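Local coordinates for protein hypoxanthine-guanine phosphoribosyltransferase (HGPRT) (Schistosoma mansoni, PDB 5IPF) that probably salvages purines by transferring a phosphoribosyl group onto hypoxanthine or guanine, and binds the nucleotide product IMP, at residues L58-L68 / G205-Y216. Sequence-based numbering, arbitrary orientation.
With IMP (inosinic acid), chain E.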
ATOM      1  N   LEU A  58       5.482 -19.608   1.322  1.00 34.75           N
ATOM      2  CA  LEU A  58       5.776 -19.666   2.751  1.00 33.91           C
ATOM      3  C   LEU A  58       5.298 -18.406   3.468  1.00 32.48           C
ATOM      4  O   LEU A  58       4.493 -18.484   4.402  1.00 34.44           O
ATOM      5  CB  LEU A  58       7.277 -19.884   2.977  1.00 34.20           C
ATOM      6  CG  LEU A  58       7.615 -20.375   4.388  1.00 38.85           C
ATOM      7  CD1 LEU A  58       7.018 -21.757   4.627  1.00 35.34           C
ATOM      8  CD2 LEU A  58       9.114 -20.382   4.639  1.00 36.38           C
ATOM      9  N   ILE A  59       5.783 -17.242   3.047  1.00 34.72           N
ATOM     10  CA  ILE A  59       5.363 -15.976   3.645  1.00 31.28           C
ATOM     11  C   ILE A  59       4.842 -15.052   2.550  1.00 30.79           C
ATOM     12  O   ILE A  59       5.620 -14.613   1.690  1.00 31.10           O
ATOM     13  CB  ILE A  59       6.510 -15.312   4.423  1.00 31.56           C
ATOM     14  CG1 ILE A  59       7.212 -16.328   5.323  1.00 32.66           C
ATOM     15  CG2 ILE A  59       5.979 -14.167   5.269  1.00 30.68           C
ATOM     16  CD1 ILE A  59       8.297 -15.730   6.187  1.00 30.25           C
ATOM     17  N   PRO A  60       3.547 -14.743   2.531  1.00 30.83           N
ATOM     18  CA  PRO A  60       3.037 -13.775   1.553  1.00 31.16           C
ATOM     19  C   PRO A  60       3.612 -12.387   1.792  1.00 30.38           C
ATOM     20  O   PRO A  60       4.009 -12.035   2.905  1.00 29.52           O
ATOM     21  CB  PRO A  60       1.521 -13.800   1.782  1.00 31.54           C
ATOM     22  CG  PRO A  60       1.260 -15.134   2.402  1.00 36.27           C
ATOM     23  CD  PRO A  60       2.459 -15.417   3.259  1.00 31.08           C
ATOM     24  N   ASN A  61       3.641 -11.594   0.719  1.00 30.98           N
ATOM     25  CA  ASN A  61       4.275 -10.278   0.760  1.00 31.38           C
ATOM     26  C   ASN A  61       3.625  -9.379   1.811  1.00 29.85           C
ATOM     27  O   ASN A  61       4.312  -8.770   2.648  1.00 42.31           O
ATOM     28  CB  ASN A  61       4.201  -9.650  -0.634  1.00 31.85           C
ATOM     29  CG  ASN A  61       4.811  -8.270  -0.689  1.00 42.49           C
ATOM     30  OD1 ASN A  61       4.153  -7.280  -0.373  1.00 39.78           O
ATOM     31  ND2 ASN A  61       6.070  -8.193  -1.105  1.00 49.36           N
ATOM     32  N   GLY A  62       2.293  -9.292   1.793  1.00 30.28           N
ATOM     33  CA  GLY A  62       1.599  -8.441   2.743  1.00 35.80           C
ATOM     34  C   GLY A  62       1.837  -8.831   4.187  1.00 29.20           C
ATOM     35  O   GLY A  62       1.870  -7.968   5.069  1.00 35.19           O
ATOM     36  N   MET A  63       2.004 -10.128   4.453  1.00 29.11           N
ATOM     37  CA  MET A  63       2.355 -10.560   5.802  1.00 39.11           C
ATOM     38  C   MET A  63       3.744 -10.066   6.189  1.00 28.13           C
ATOM     39  O   MET A  63       3.976  -9.683   7.344  1.00 28.00           O
ATOM     40  CB  MET A  63       2.271 -12.082   5.901  1.00 41.39           C
ATOM     41  CG  MET A  63       2.493 -12.618   7.299  1.00 47.60           C
ATOM     42  SD  MET A  63       2.321 -14.407   7.391  1.00 45.20           S
ATOM     43  CE  MET A  63       2.937 -14.704   9.046  1.00 61.11           C
ATOM     44  N   ILE A  64       4.678 -10.063   5.233  1.00 28.10           N
ATOM     45  CA  ILE A  64       6.002  -9.499   5.483  1.00 27.87           C
ATOM     46  C   ILE A  64       5.881  -8.043   5.902  1.00 27.73           C
ATOM     47  O   ILE A  64       6.454  -7.622   6.912  1.00 38.30           O
ATOM     48  CB  ILE A  64       6.901  -9.641   4.242  1.00 28.29           C
ATOM     49  CG1 ILE A  64       6.984 -11.096   3.789  1.00 28.73           C
ATOM     50  CG2 ILE A  64       8.289  -9.079   4.529  1.00 29.70           C
ATOM     51  CD1 ILE A  64       7.829 -11.290   2.551  1.00 31.02           C
ATOM     52  N   LYS A  65       5.128  -7.250   5.129  1.00 28.01           N
ATOM     53  CA  LYS A  65       4.991  -5.831   5.459  1.00 40.86           C
ATOM     54  C   LYS A  65       4.322  -5.635   6.819  1.00 37.73           C
ATOM     55  O   LYS A  65       4.764  -4.800   7.626  1.00 47.99           O
ATOM     56  CB  LYS A  65       4.213  -5.114   4.355  1.00 28.81           C
ATOM     57  CG  LYS A  65       4.916  -5.140   3.003  1.00 29.90           C
ATOM     58  CD  LYS A  65       4.159  -4.344   1.951  1.00 56.72           C
ATOM     59  CE  LYS A  65       4.911  -4.332   0.626  1.00 71.38           C
ATOM     60  NZ  LYS A  65       4.170  -3.600  -0.439  1.00 79.92           N
ATOM     61  N   ASP A  66       3.264  -6.407   7.094  1.00 28.31           N
ATOM     62  CA  ASP A  66       2.626  -6.377   8.408  1.00 28.70           C
ATOM     63  C   ASP A  66       3.635  -6.611   9.524  1.00 35.47           C
ATOM     64  O   ASP A  66       3.603  -5.927  10.555  1.00 29.11           O
ATOM     65  CB  ASP A  66       1.514  -7.426   8.480  1.00 39.73           C
ATOM     66  CG  ASP A  66       0.245  -6.981   7.785  1.00 55.56           C
ATOM     67  OD1 ASP A  66       0.001  -5.757   7.713  1.00 54.92           O
ATOM     68  OD2 ASP A  66      -0.511  -7.858   7.318  1.00 68.59           O
ATOM     69  N   ARG A  67       4.536  -7.580   9.342  1.00 29.34           N
ATOM     70  CA  ARG A  67       5.593  -7.791  10.325  1.00 28.35           C
ATOM     71  C   ARG A  67       6.512  -6.579  10.415  1.00 32.61           C
ATOM     72  O   ARG A  67       6.906  -6.161  11.514  1.00 29.89           O
ATOM     73  CB  ARG A  67       6.395  -9.041   9.967  1.00 28.19           C
ATOM     74  CG  ARG A  67       7.598  -9.283  10.862  1.00 33.22           C
ATOM     75  CD  ARG A  67       7.201  -9.998  12.138  1.00 29.48           C
ATOM     76  NE  ARG A  67       8.322 -10.117  13.064  1.00 36.55           N
ATOM     77  CZ  ARG A  67       8.373  -9.531  14.254  1.00 37.83           C
ATOM     78  NH1 ARG A  67       7.357  -8.790  14.676  1.00 38.94           N
ATOM     79  NH2 ARG A  67       9.435  -9.695  15.029  1.00 35.71           N
ATOM     80  N   LEU A  68       6.857  -5.992   9.265  1.00 28.07           N
ATOM     81  CA  LEU A  68       7.813  -4.893   9.241  1.00 36.27           C
ATOM     82  C   LEU A  68       7.276  -3.634   9.901  1.00 40.60           C
ATOM     83  O   LEU A  68       8.068  -2.756  10.256  1.00 40.88           O
ATOM     84  CB  LEU A  68       8.237  -4.585   7.805  1.00 28.24           C
ATOM     85  CG  LEU A  68       9.025  -5.691   7.106  1.00 28.15           C
ATOM     86  CD1 LEU A  68       9.735  -5.149   5.879  1.00 28.62           C
ATOM     87  CD2 LEU A  68      10.009  -6.347   8.062  1.00 33.51           C
ATOM     88  N   GLY A 205      12.609 -10.993  11.679  1.00 31.38           N
ATOM     89  CA  GLY A 205      11.237 -10.993  11.216  1.00 30.52           C
ATOM     90  C   GLY A 205      10.558 -12.325  11.454  1.00 35.50           C
ATOM     91  O   GLY A 205       9.596 -12.414  12.224  1.00 35.12           O
ATOM     92  N   PHE A 206      11.059 -13.375  10.809  1.00 41.07           N
ATOM     93  CA  PHE A 206      10.468 -14.700  10.899  1.00 35.37           C
ATOM     94  C   PHE A 206      11.556 -15.739  11.120  1.00 37.26           C
ATOM     95  O   PHE A 206      12.694 -15.576  10.669  1.00 43.18           O
ATOM     96  CB  PHE A 206       9.675 -15.054   9.628  1.00 34.35           C
ATOM     97  CG  PHE A 206       8.641 -14.034   9.251  1.00 34.69           C
ATOM     98  CD1 PHE A 206       8.977 -12.944   8.463  1.00 31.43           C
ATOM     99  CD2 PHE A 206       7.331 -14.167   9.679  1.00 37.52           C
ATOM    100  CE1 PHE A 206       8.028 -12.004   8.115  1.00 25.53           C
ATOM    101  CE2 PHE A 206       6.377 -13.232   9.333  1.00 29.66           C
ATOM    102  CZ  PHE A 206       6.725 -12.150   8.548  1.00 31.99           C
ATOM    103  N   GLU A 207      11.192 -16.810  11.821  1.00 36.99           N
ATOM    104  CA  GLU A 207      12.040 -17.988  11.977  1.00 30.76           C
ATOM    105  C   GLU A 207      11.417 -19.109  11.152  1.00 38.51           C
ATOM    106  O   GLU A 207      10.323 -19.587  11.471  1.00 40.49           O
ATOM    107  CB  GLU A 207      12.175 -18.381  13.447  1.00 33.93           C
ATOM    108  CG  GLU A 207      12.947 -19.669  13.668  1.00 49.60           C
ATOM    109  CD  GLU A 207      13.073 -20.026  15.134  1.00 51.25           C
ATOM    110  OE1 GLU A 207      13.581 -19.189  15.911  1.00 64.16           O
ATOM    111  OE2 GLU A 207      12.658 -21.142  15.512  1.00 41.18           O
ATOM    112  N   VAL A 208      12.109 -19.521  10.094  1.00 31.46           N
ATOM    113  CA  VAL A 208      11.551 -20.444   9.109  1.00 37.38           C
ATOM    114  C   VAL A 208      12.181 -21.826   9.257  1.00 37.22           C
ATOM    115  O   VAL A 208      13.297 -21.945   9.783  1.00 39.84           O
ATOM    116  CB  VAL A 208      11.745 -19.902   7.683  1.00 31.44           C
ATOM    117  CG1 VAL A 208      10.987 -18.595   7.507  1.00 40.53           C
ATOM    118  CG2 VAL A 208      13.226 -19.714   7.384  1.00 32.27           C
ATOM    119  N   PRO A 209      11.508 -22.891   8.821  1.00 34.52           N
ATOM    120  CA  PRO A 209      12.120 -24.225   8.864  1.00 40.98           C
ATOM    121  C   PRO A 209      13.340 -24.305   7.958  1.00 44.79           C
ATOM    122  O   PRO A 209      13.620 -23.412   7.156  1.00 43.17           O
ATOM    123  CB  PRO A 209      10.999 -25.148   8.377  1.00 42.31           C
ATOM    124  CG  PRO A 209       9.744 -24.386   8.639  1.00 38.76           C
ATOM    125  CD  PRO A 209      10.094 -22.950   8.416  1.00 43.12           C
ATOM    126  N   ASN A 210      14.073 -25.412   8.086  1.00 53.72           N
ATOM    127  CA  ASN A 210      15.319 -25.572   7.346  1.00 41.09           C
ATOM    128  C   ASN A 210      15.068 -26.074   5.928  1.00 50.34           C
ATOM    129  O   ASN A 210      15.640 -27.085   5.506  1.00 62.75           O
ATOM    130  CB  ASN A 210      16.269 -26.516   8.089  1.00 43.49           C
ATOM    131  CG  ASN A 210      17.694 -26.441   7.566  1.00 67.87           C
ATOM    132  OD1 ASN A 210      18.018 -25.593   6.734  1.00 44.60           O
ATOM    133  ND2 ASN A 210      18.554 -27.326   8.058  1.00 71.67           N
ATOM    134  N   ARG A 211      14.212 -25.378   5.190  1.00 45.32           N
ATOM    135  CA  ARG A 211      14.037 -25.594   3.763  1.00 48.06           C
ATOM    136  C   ARG A 211      14.521 -24.360   3.013  1.00 40.31           C
ATOM    137  O   ARG A 211      14.573 -23.256   3.562  1.00 38.60           O
ATOM    138  CB  ARG A 211      12.572 -25.888   3.422  1.00 40.68           C
ATOM    139  N   PHE A 212      14.888 -24.554   1.750  1.00 41.85           N
ATOM    140  CA  PHE A 212      15.398 -23.451   0.947  1.00 41.63           C
ATOM    141  C   PHE A 212      14.245 -22.571   0.472  1.00 60.66           C
ATOM    142  O   PHE A 212      13.229 -23.075  -0.019  1.00 65.00           O
ATOM    143  CB  PHE A 212      16.196 -23.978  -0.244  1.00 44.36           C
ATOM    144  CG  PHE A 212      17.164 -22.980  -0.807  1.00 44.94           C
ATOM    145  CD1 PHE A 212      18.429 -22.841  -0.260  1.00 45.96           C
ATOM    146  CD2 PHE A 212      16.810 -22.175  -1.874  1.00 50.03           C
ATOM    147  CE1 PHE A 212      19.325 -21.919  -0.771  1.00 46.88           C
ATOM    148  CE2 PHE A 212      17.702 -21.250  -2.391  1.00 60.13           C
ATOM    149  CZ  PHE A 212      18.961 -21.123  -1.838  1.00 46.71           C
ATOM    150  N   VAL A 213      14.401 -21.254   0.621  1.00 45.64           N
ATOM    151  CA  VAL A 213      13.350 -20.299   0.295  1.00 42.72           C
ATOM    152  C   VAL A 213      13.852 -19.324  -0.763  1.00 42.89           C
ATOM    153  O   VAL A 213      15.038 -18.987  -0.815  1.00 39.77           O
ATOM    154  CB  VAL A 213      12.856 -19.539   1.547  1.00 40.15           C
ATOM    155  CG1 VAL A 213      12.088 -20.474   2.465  1.00 37.94           C
ATOM    156  CG2 VAL A 213      14.026 -18.899   2.284  1.00 34.41           C
ATOM    157  N   VAL A 214      12.930 -18.876  -1.619  1.00 45.34           N
ATOM    158  CA  VAL A 214      13.215 -17.923  -2.689  1.00 38.23           C
ATOM    159  C   VAL A 214      12.096 -16.887  -2.727  1.00 40.99           C
ATOM    160  O   VAL A 214      11.080 -17.017  -2.045  1.00 36.63           O
ATOM    161  CB  VAL A 214      13.352 -18.606  -4.067  1.00 40.88           C
ATOM    162  CG1 VAL A 214      14.528 -19.571  -4.082  1.00 42.74           C
ATOM    163  CG2 VAL A 214      12.060 -19.321  -4.445  1.00 41.24           C
ATOM    164  N   GLY A 215      12.294 -15.853  -3.542  1.00 44.33           N
ATOM    165  CA  GLY A 215      11.326 -14.787  -3.706  1.00 43.14           C
ATOM    166  C   GLY A 215      11.573 -13.627  -2.749  1.00 47.43           C
ATOM    167  O   GLY A 215      12.221 -13.763  -1.710  1.00 44.65           O
ATOM    168  N   TYR A 216      11.032 -12.459  -3.116  1.00 54.81           N
ATOM    169  CA  TYR A 216      11.196 -11.222  -2.339  1.00 48.91           C
ATOM    170  C   TYR A 216      12.685 -10.884  -2.163  1.00 47.19           C
ATOM    171  O   TYR A 216      13.198 -10.776  -1.047  1.00 45.19           O
ATOM    172  CB  TYR A 216      10.460 -11.314  -0.993  1.00 40.38           C
ATOM    173  CG  TYR A 216      10.370 -10.009  -0.229  1.00 43.94           C
ATOM    174  CD1 TYR A 216       9.531  -8.986  -0.654  1.00 41.90           C
ATOM    175  CD2 TYR A 216      11.128  -9.800   0.918  1.00 34.87           C
ATOM    176  CE1 TYR A 216       9.456  -7.791   0.033  1.00 36.58           C
ATOM    177  CE2 TYR A 216      11.061  -8.609   1.613  1.00 43.82           C
ATOM    178  CZ  TYR A 216      10.222  -7.607   1.165  1.00 48.30           C
ATOM    179  OH  TYR A 216      10.140  -6.414   1.845  1.00 37.07           O
TER
HETATM  180  P   IMP E1300      25.033 -18.010   6.105  1.00 71.06           P
HETATM  181  O1P IMP E1300      24.413 -17.308   7.290  1.00 77.94           O
HETATM  182  O2P IMP E1300      24.627 -19.436   5.820  1.00 67.71           O
HETATM  183  O3P IMP E1300      26.530 -17.993   6.300  1.00 90.48           O
HETATM  184  O5' IMP E1300      24.673 -17.170   4.798  1.00 79.15           O
HETATM  185  C5' IMP E1300      24.167 -17.825   3.638  1.00 76.54           C
HETATM  186  C4' IMP E1300      24.155 -16.932   2.419  1.00 68.65           C
HETATM  187  O4' IMP E1300      23.288 -17.517   1.423  1.00 64.09           O
HETATM  188  C3' IMP E1300      23.643 -15.517   2.622  1.00 75.32           C
HETATM  189  O3' IMP E1300      24.192 -14.665   1.617  1.00 82.05           O
HETATM  190  C2' IMP E1300      22.138 -15.666   2.397  1.00 75.28           C
HETATM  191  O2' IMP E1300      21.511 -14.509   1.887  1.00 79.89           O
HETATM  192  C1' IMP E1300      22.040 -16.841   1.407  1.00 65.79           C
HETATM  193  N9  IMP E1300      21.003 -17.814   1.768  1.00 55.39           N
HETATM  194  C8  IMP E1300      21.041 -18.651   2.853  1.00 53.75           C
HETATM  195  N7  IMP E1300      19.920 -19.401   2.865  1.00 52.74           N
HETATM  196  C5  IMP E1300      19.162 -19.061   1.801  1.00 58.66           C
HETATM  197  C6  IMP E1300      17.931 -19.521   1.351  1.00 56.07           C
HETATM  198  O6  IMP E1300      17.363 -20.443   1.937  1.00 51.70           O
HETATM  199  N1  IMP E1300      17.381 -18.979   0.207  1.00 52.90           N
HETATM  200  C2  IMP E1300      18.055 -17.990  -0.478  1.00 53.19           C
HETATM  201  N3  IMP E1300      19.279 -17.538  -0.024  1.00 53.55           N
HETATM  202  C4  IMP E1300      19.828 -18.064   1.099  1.00 55.45           C
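Phe206 pushes its ring between Ile59 and Arg67, joining strand 203-208 of the parallel sheet of this phosphoribosyltransferase fold to the start of helix 61-81. Followed outward from the backbone, Phe206 CB lies near Ile59 CD1, and the same methyl then sits over one ring face. That this is a CH-pi contact follows from Ile59 CD1 lying 3.8 Å from the centroid of the Phe206 ring, 25° off the normal. The opposite face meets Arg67 CD, displaced toward the rim. Farther along, CE2 of Phe206 approaches Met63 CE obliquely at 3.8 Å, brought there by an extended methionine chain. At the tip, CZ of Phe206 reaches Arg67 CB and the Ile64 backbone.

The arginine bends at chi2 (83°), which carries its guanidinium past the ring, their planes nearly perpendicular. Its NE donates to Gly205 O over 2.8 Å, in the carbonyl plane on a lone pair, although the N-H...O angle is only 143° and the oxygen is tilted from the guanidinium plane. NH2 of Arg67 bonds to Val204 O, so two successive backbone carbonyls, of Val204 and Gly205, hold this group.

Farther along 205-216, Tyr216 meets the same helix. Ile64 CD1 stands over a face of Tyr216, 4.1 Å from its centroid and close to the ring normal; the hydroxyl of Tyr216 is hydrogen-bonded to Asp102 of helix 97-112. Leu58 CD2 bridges Val208 CG1 and Val213 CG1, the latter at 3.7 Å, linking this buried core to the purine site. There Phe212 lies over the base of IMP, while Val213 reads its edge: the backbone N makes a weak bond to O6, and IMP N1 donates to Val213 O at 2.6 Å.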